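Local structure of afamin (Homo sapiens, 6FAK) at residues I352-I355 against Y356-L359; K379-E382 against T383-S387; A483-R486 against P487-S491. The protein carries hydrophobic molecules in body fluids, binds vitamin E and keeps lipidated Wnt proteins soluble and active. All blocks are in the same frame, centred on the assembly; numbering follows the deposited sequence. Where two conformers were deposited one is given.

The three contacts follow one another along the chain and illustrate how an all-helical carrier of the albumin family is held together where its second and third repeats meet. Contact 1 lies on helix 346-363, and contact 2 near the start of the long helix 376-417, which runs from the second repeat into the third; their centres are about 12 Å apart and their side chains interlock, Leu359 on Lys379 and Ile352 on Thr384. Contact 3, on the short helix 485-490 of the third repeat, is centred about 17 Å from contact 1 and touches it through Phe484 and Gln354. Contacts 2 and 3 do not touch. Helix 346-363 thus joins the second repeat to both elements.

Contact 1 (I352-I355 against Y356-L359); sequences IVQI and YKDL
Gln354 and Asp358 meet one helical turn apart, the amide of the first set obliquely to the carboxylate of the second, with NE2 turned to OD1. The chain of Gln354 leaves with CG anti to the backbone N (chi1 -176°), runs outward and bends at chi2, which brings NE2 to 2.8 Å from Asp358 OD1. This is one of two modelled conformers of Gln354, so the bond is probably not always made. The two flat groups are turned 42° against each other. The oxygen lies almost in the plane of the amide, whereas NE2 comes to the syn side of OD1 from well out of the carboxylate plane, and the hydrogen bond is noticeably bent, at 139°. Asp358 also sets its carboxylate carbon CG 3.2 Å from Gln354 O, the carbonyl that accepts its amide hydrogen.

Lys357 runs alongside, fully extended, and passes the amide with CD 4.0 Å from Gln354 NE2. A water accepts a hydrogen bond from Lys357 NZ at 3.1 Å and a weak one from Gln354 NE2; NZ also bonds a triethylene glycol, probably from the crystallisation liquor, which may help set where the ammonium lies.

Beneath this polar group lie regular helical bonds, such as Leu359 N to Ile355 O at 2.8 Å. The other side is mostly apolar and faces neighbouring helices. Tyr356 stacks on Phe333 and its hydroxyl is hydrogen-bonded to Phe312 O, while Ile355 and Leu359 rest on helix 376-417, Val353 on helix 326-339, and Ile352 on both. Such amphipathic helices build the all-helical albumin fold. Chemically, the neutral amide of Gln354 lies between the charges of Asp358 and Lys357 and may ease their local fields, with only a weak water link to the lysine.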
loop_
_atom_site.group_PDB
_atom_site.type_symbol
_atom_site.label_atom_id
_atom_site.label_comp_id
_atom_site.label_asym_id
_atom_site.label_seq_id
_atom_site.Cartn_x
_atom_site.Cartn_y
_atom_site.Cartn_z
ATOM N N ILE A 352 8.165 12.823 15.808
ATOM C CA ILE A 352 9.213 13.675 16.341
ATOM C C ILE A 352 9.118 15.107 15.790
ATOM O O ILE A 352 9.235 16.085 16.552
ATOM C CB ILE A 352 10.624 13.008 16.174
ATOM C CG1 ILE A 352 10.678 11.836 17.163
ATOM C CG2 ILE A 352 11.766 14.007 16.423
ATOM C CD1 ILE A 352 11.795 10.873 16.906
ATOM N N VAL A 353 8.847 15.234 14.499
ATOM C CA VAL A 353 8.696 16.558 13.905
ATOM C C VAL A 353 7.516 17.290 14.560
ATOM O O VAL A 353 7.645 18.481 14.922
ATOM C CB VAL A 353 8.547 16.520 12.376
ATOM C CG1 VAL A 353 8.285 17.920 11.840
ATOM C CG2 VAL A 353 9.790 15.932 11.684
ATOM N N GLN A 354 6.392 16.596 14.745
ATOM C CA GLN A 354 5.228 17.214 15.368
ATOM C C GLN A 354 5.461 17.626 16.808
ATOM O O GLN A 354 5.007 18.703 17.257
ATOM C CB GLN A 354 4.034 16.252 15.314
ATOM C CG GLN A 354 2.740 16.839 15.844
ATOM C CD GLN A 354 2.285 18.011 14.982
ATOM O OE1 GLN A 354 2.170 17.867 13.754
ATOM N NE2 GLN A 354 2.088 19.179 15.600
ATOM N N ILE A 355 6.087 16.736 17.560
ATOM C CA ILE A 355 6.466 17.039 18.945
ATOM C C ILE A 355 7.373 18.265 19.020
ATOM O O ILE A 355 7.191 19.092 19.896
ATOM C CB ILE A 355 7.084 15.839 19.614
ATOM C CG1 ILE A 355 5.948 14.854 19.904
ATOM C CG2 ILE A 355 7.795 16.192 20.920
ATOM C CD1 ILE A 355 6.461 13.479 20.194
ATOM N N TYR A 356 8.345 18.341 18.118
ATOM C CA TYR A 356 9.247 19.509 18.061
ATOM C C TYR A 356 8.434 20.779 17.769
ATOM O O TYR A 356 8.629 21.819 18.417
ATOM C CB TYR A 356 10.375 19.272 17.040
ATOM C CG TYR A 356 11.440 20.342 17.014
ATOM C CD1 TYR A 356 12.098 20.710 18.181
ATOM C CD2 TYR A 356 11.759 20.998 15.845
ATOM C CE1 TYR A 356 13.085 21.677 18.196
ATOM C CE2 TYR A 356 12.769 21.975 15.839
ATOM C CZ TYR A 356 13.400 22.325 17.038
ATOM O OH TYR A 356 14.361 23.350 17.072
ATOM N N LYS A 357 7.555 20.718 16.779
ATOM C CA LYS A 357 6.679 21.834 16.463
ATOM C C LYS A 357 5.775 22.297 17.636
ATOM O O LYS A 357 5.726 23.498 17.944
ATOM C CB LYS A 357 5.828 21.478 15.253
ATOM C CG LYS A 357 4.811 22.509 14.840
ATOM C CD LYS A 357 4.116 22.010 13.552
ATOM C CE LYS A 357 3.122 23.042 13.034
ATOM N NZ LYS A 357 2.392 22.505 11.849
ATOM N N ASP A 358 5.134 21.351 18.312
ATOM C CA ASP A 358 4.344 21.638 19.537
ATOM C C ASP A 358 5.205 22.191 20.681
ATOM O O ASP A 358 4.797 23.138 21.367
ATOM C CB ASP A 358 3.568 20.393 20.020
ATOM C CG ASP A 358 2.609 19.869 18.962
ATOM O OD1 ASP A 358 2.284 20.637 18.002
ATOM O OD2 ASP A 358 2.223 18.668 19.051
ATOM N N LEU A 359 6.378 21.608 20.893
ATOM C CA LEU A 359 7.306 22.090 21.910
ATOM C C LEU A 359 7.631 23.590 21.718
ATOM O O LEU A 359 7.619 24.392 22.694
ATOM C CB LEU A 359 8.625 21.284 21.839
ATOM C CG LEU A 359 9.786 21.894 22.661
ATOM C CD1 LEU A 359 9.619 21.390 24.081
ATOM C CD2 LEU A 359 11.123 21.500 22.108
HETATM O O HOH W 1 0.309 21.633 13.978
#

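Contact 2 (K379-E382 against T383-S387); sequences KFNE and TTEKS. With NAG (2-acetamido-2-deoxy-beta-D-glucopyranose), chain D.
Thr384 packs closely against the helical turn before it: OG1, beside its own backbone N (chi1 -57°), lies 2.9 Å from Phe380 O, the carbonyl that also accepts the Thr384 amide hydrogen. The one hydroxyl proton has two acceptors within reach, Phe380 O and Glu348 of helix 346-363, the latter its stronger partner. Next to it, Thr383 turns its methyl CG2 to 3.1 Å from Phe380 O, and Phe380 sets its ring against Tyr337 with the planes nearly perpendicular. On this inner side, Phe380, Thr383 and Thr384 seat helix 376-417 on helix 346-363.

The outer side bears an N-glycosylation site, the sequon Asn381-Glu382-Thr383, within the first turns of helix 376-417. Asn381 ND2 is bonded covalently to C1 of the sugar. Glu385, one turn on, bends at chi2 so that OE2 takes the sugar's N2 hydrogen at 2.8 Å in a nearly straight bond (167°), and the acetamide methyl C8 lies 3.4 Å from Thr384 CG2. Looser still are Glu382 and Lys386, exposed and side by side: Glu382 OE1 and Lys386 NZ stay 4.1 Å apart, beyond a salt bridge. Lattice contacts of Asn381, Glu382 and Glu385 may influence these poses.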
loop_
_atom_site.group_PDB
_atom_site.type_symbol
_atom_site.label_atom_id
_atom_site.label_comp_id
_atom_site.label_asym_id
_atom_site.label_seq_id
_atom_site.Cartn_x
_atom_site.Cartn_y
_atom_site.Cartn_z
ATOM N N LYS A 379 12.151 15.021 25.195
ATOM C CA LYS A 379 10.835 14.691 24.676
ATOM C C LYS A 379 10.908 13.631 23.577
ATOM O O LYS A 379 10.106 12.710 23.576
ATOM C CB LYS A 379 10.096 15.910 24.144
ATOM C CG LYS A 379 9.802 16.899 25.228
ATOM C CD LYS A 379 8.540 17.712 24.971
ATOM C CE LYS A 379 8.419 18.803 26.004
ATOM N NZ LYS A 379 7.732 18.397 27.257
ATOM N N PHE A 380 11.866 13.762 22.658
ATOM C CA PHE A 380 12.003 12.768 21.540
ATOM C C PHE A 380 12.314 11.384 22.084
ATOM O O PHE A 380 11.729 10.373 21.642
ATOM C CB PHE A 380 13.081 13.154 20.543
ATOM C CG PHE A 380 12.985 14.582 19.996
ATOM C CD1 PHE A 380 11.778 15.295 19.964
ATOM C CD2 PHE A 380 14.105 15.171 19.457
ATOM C CE1 PHE A 380 11.720 16.566 19.419
ATOM C CE2 PHE A 380 14.063 16.441 18.928
ATOM C CZ PHE A 380 12.866 17.151 18.917
ATOM N N ASN A 381 13.225 11.353 23.053
ATOM C CA ASN A 381 13.650 10.114 23.720
ATOM C C ASN A 381 12.496 9.365 24.370
ATOM O O ASN A 381 12.357 8.163 24.159
ATOM C CB ASN A 381 14.764 10.428 24.723
ATOM C CG ASN A 381 15.329 9.179 25.393
ATOM O OD1 ASN A 381 14.737 8.652 26.356
ATOM N ND2 ASN A 381 16.494 8.696 24.889
ATOM N N GLU A 382 11.642 10.079 25.112
ATOM C CA GLU A 382 10.463 9.428 25.733
ATOM C C GLU A 382 9.473 8.862 24.696
ATOM O O GLU A 382 9.008 7.686 24.799
ATOM C CB GLU A 382 9.769 10.395 26.702
ATOM C CG GLU A 382 8.413 9.946 27.223
ATOM C CD GLU A 382 7.816 10.946 28.188
ATOM O OE1 GLU A 382 6.678 11.380 27.908
ATOM O OE2 GLU A 382 8.479 11.321 29.198
ATOM N N THR A 383 9.171 9.644 23.661
ATOM C CA THR A 383 8.206 9.155 22.688
ATOM C C THR A 383 8.763 7.943 21.935
ATOM O O THR A 383 8.068 6.967 21.736
ATOM C CB THR A 383 7.695 10.247 21.732
ATOM O OG1 THR A 383 6.806 9.659 20.786
ATOM C CG2 THR A 383 8.776 10.876 20.983
ATOM N N THR A 384 10.044 7.979 21.588
ATOM C CA THR A 384 10.657 6.880 20.857
ATOM C C THR A 384 10.786 5.595 21.712
ATOM O O THR A 384 10.568 4.477 21.213
ATOM C CB THR A 384 11.992 7.308 20.300
ATOM O OG1 THR A 384 11.780 8.456 19.464
ATOM C CG2 THR A 384 12.612 6.182 19.488
ATOM N N GLU A 385 11.150 5.756 22.986
ATOM C CA GLU A 385 11.155 4.626 23.911
ATOM C C GLU A 385 9.826 3.950 24.008
ATOM O O GLU A 385 9.787 2.748 24.071
ATOM C CB GLU A 385 11.569 5.076 25.319
ATOM C CG GLU A 385 13.047 5.324 25.439
ATOM C CD GLU A 385 13.858 4.048 25.487
ATOM O OE1 GLU A 385 13.315 3.010 25.920
ATOM O OE2 GLU A 385 15.053 4.117 25.124
ATOM N N LYS A 386 8.735 4.712 24.092
ATOM C CA LYS A 386 7.401 4.141 24.103
ATOM C C LYS A 386 7.135 3.334 22.838
ATOM O O LYS A 386 6.617 2.234 22.915
ATOM C CB LYS A 386 6.314 5.203 24.286
ATOM C CG LYS A 386 6.295 5.810 25.689
ATOM C CD LYS A 386 5.381 7.025 25.826
ATOM C CE LYS A 386 5.500 7.640 27.217
ATOM N NZ LYS A 386 4.194 8.114 27.738
ATOM N N SER A 387 7.499 3.874 21.669
ATOM C CA SER A 387 7.228 3.171 20.404
ATOM C C SER A 387 8.048 1.898 20.361
ATOM O O SER A 387 7.546 0.834 20.012
ATOM C CB SER A 387 7.558 4.057 19.188
ATOM O OG SER A 387 6.836 5.270 19.272
HETATM C C1 NAG D . 17.161 7.527 25.463
HETATM C C2 NAG D . 17.676 6.564 24.393
HETATM C C3 NAG D . 18.550 5.469 24.991
HETATM C C4 NAG D . 19.592 6.039 25.942
HETATM C C5 NAG D . 18.942 6.987 26.947
HETATM C C6 NAG D . 19.973 7.601 27.895
HETATM C C7 NAG D . 16.174 6.359 22.489
HETATM C C8 NAG D . 15.017 5.615 21.895
HETATM N N2 NAG D . 16.565 5.946 23.692
HETATM O O3 NAG D . 19.199 4.755 23.936
HETATM O O4 NAG D . 20.236 4.961 26.630
HETATM O O5 NAG D . 18.252 8.026 26.243
HETATM O O6 NAG D . 20.860 8.466 27.174
HETATM O O7 NAG D . 16.714 7.281 21.903
#

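Contact 3 (A483-R486 against P487-S491); sequences AFRR and PCFES
Arg485 and Phe489 lie side by side one turn apart, the arginine CG meeting the edge of the ring, in its plane, 3.8 Å from Phe489 CE2. The same edge meets Arg485 O, which stands 3.2 Å from Phe489 CD2 and accepts the amide hydrogen of Phe489 in an almost straight bond (175°). Arg486 leaves in another direction. With CG anti to the backbone N (chi1 -163°) and the chain extended to NE, it crosses Glu490, whose bent chain brings OE2 to 3.9 Å from Arg486 CG. The guanidinium and carboxylate planes are 80° apart, and Arg486 NE remains 4.0 Å from Glu490 OE2, too far for a salt bridge; buried, NE has no hydrogen-bonding partner in the model.

These residues form the short helix 485-490 of the third albumin repeat. Phe484 is its N-cap residue, its carbonyl O accepting from Cys488 N at 3.0 Å. Pro487 stands in the first turn, where an amide hydrogen would have no preceding helical carbonyl to meet, and sets CG obliquely near the Phe484 ring, 4.4 Å from Phe484 CD2.

Further out, the guanidinium of Arg486 is fixed by salt bridges from NH1 to Asp451 and from NH2 to Glu394. The Phe489 ring stacks on Phe458 of helix 446-462. Cys488 is disulfide-bonded to Cys477 of helix 472-479, and the adjacent Cys478 bonds Cys462, the double disulfide of the albumin family.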
loop_
_atom_site.group_PDB
_atom_site.type_symbol
_atom_site.label_atom_id
_atom_site.label_comp_id
_atom_site.label_asym_id
_atom_site.label_seq_id
_atom_site.Cartn_x
_atom_site.Cartn_y
_atom_site.Cartn_z
ATOM N N ALA A 483 0.781 10.981 11.541
ATOM C CA ALA A 483 1.880 10.383 12.279
ATOM C C ALA A 483 1.450 9.567 13.510
ATOM O O ALA A 483 2.071 8.604 13.846
ATOM C CB ALA A 483 2.878 11.466 12.690
ATOM N N PHE A 484 0.375 9.976 14.160
ATOM C CA PHE A 484 -0.158 9.335 15.372
ATOM C C PHE A 484 -1.350 8.394 15.093
ATOM O O PHE A 484 -2.005 7.934 16.028
ATOM C CB PHE A 484 -0.569 10.404 16.390
ATOM C CG PHE A 484 0.622 11.096 17.011
ATOM C CD1 PHE A 484 1.148 12.224 16.434
ATOM C CD2 PHE A 484 1.265 10.538 18.108
ATOM C CE1 PHE A 484 2.279 12.846 16.973
ATOM C CE2 PHE A 484 2.402 11.152 18.638
ATOM C CZ PHE A 484 2.898 12.319 18.066
ATOM N N ARG A 485 -1.568 8.072 13.833
ATOM C CA ARG A 485 -2.643 7.144 13.465
ATOM C C ARG A 485 -2.511 5.719 14.087
ATOM O O ARG A 485 -3.481 5.178 14.594
ATOM C CB ARG A 485 -2.734 7.093 11.927
ATOM C CG ARG A 485 -3.827 6.184 11.423
ATOM C CD ARG A 485 -4.353 6.718 10.098
ATOM N NE ARG A 485 -3.348 6.631 9.063
ATOM C CZ ARG A 485 -3.482 7.055 7.801
ATOM N NH1 ARG A 485 -4.605 7.681 7.401
ATOM N NH2 ARG A 485 -2.500 6.855 6.963
ATOM N N ARG A 486 -1.324 5.114 14.031
ATOM C CA ARG A 486 -1.129 3.787 14.614
ATOM C C ARG A 486 -1.348 3.809 16.156
ATOM O O ARG A 486 -2.155 3.040 16.663
ATOM C CB ARG A 486 0.199 3.147 14.183
ATOM C CG ARG A 486 0.292 1.626 14.416
ATOM C CD ARG A 486 1.707 1.095 14.149
ATOM N NE ARG A 486 1.896 -0.218 14.759
ATOM C CZ ARG A 486 3.010 -0.724 15.288
ATOM N NH1 ARG A 486 4.150 -0.052 15.256
ATOM N NH2 ARG A 486 2.994 -1.939 15.794
ATOM N N PRO A 487 -0.673 4.701 16.890
ATOM C CA PRO A 487 -1.036 4.865 18.325
ATOM C C PRO A 487 -2.537 5.094 18.632
ATOM O O PRO A 487 -3.031 4.560 19.615
ATOM C CB PRO A 487 -0.206 6.063 18.775
ATOM C CG PRO A 487 0.948 6.118 17.817
ATOM C CD PRO A 487 0.507 5.521 16.513
ATOM N N CYS A 488 -3.227 5.857 17.795
ATOM C CA CYS A 488 -4.662 6.087 17.922
ATOM C C CYS A 488 -5.477 4.765 17.811
ATOM O O CYS A 488 -6.306 4.465 18.693
ATOM C CB CYS A 488 -5.148 7.062 16.857
ATOM S SG CYS A 488 -6.845 7.574 17.096
ATOM N N PHE A 489 -5.228 4.018 16.742
ATOM C CA PHE A 489 -5.821 2.699 16.532
ATOM C C PHE A 489 -5.592 1.726 17.702
ATOM O O PHE A 489 -6.530 1.030 18.110
ATOM C CB PHE A 489 -5.355 2.083 15.219
ATOM C CG PHE A 489 -6.219 2.475 14.082
ATOM C CD1 PHE A 489 -7.486 1.907 13.945
ATOM C CD2 PHE A 489 -5.841 3.462 13.197
ATOM C CE1 PHE A 489 -8.342 2.306 12.928
ATOM C CE2 PHE A 489 -6.700 3.863 12.142
ATOM C CZ PHE A 489 -7.950 3.278 12.005
ATOM N N GLU A 490 -4.367 1.741 18.257
ATOM C CA GLU A 490 -4.001 0.932 19.437
ATOM C C GLU A 490 -4.780 1.294 20.690
ATOM O O GLU A 490 -4.882 0.473 21.567
ATOM C CB GLU A 490 -2.488 1.036 19.779
ATOM C CG GLU A 490 -1.473 0.637 18.694
ATOM C CD GLU A 490 -1.693 -0.715 18.076
ATOM O OE1 GLU A 490 -2.011 -1.668 18.818
ATOM O OE2 GLU A 490 -1.517 -0.838 16.845
ATOM N N SER A 491 -5.297 2.502 20.784
ATOM C CA SER A 491 -6.080 2.917 21.908
ATOM C C SER A 491 -7.584 2.563 21.851
ATOM O O SER A 491 -8.271 2.780 22.829
ATOM C CB SER A 491 -5.926 4.427 22.104
ATOM O OG SER A 491 -6.766 5.174 21.207
#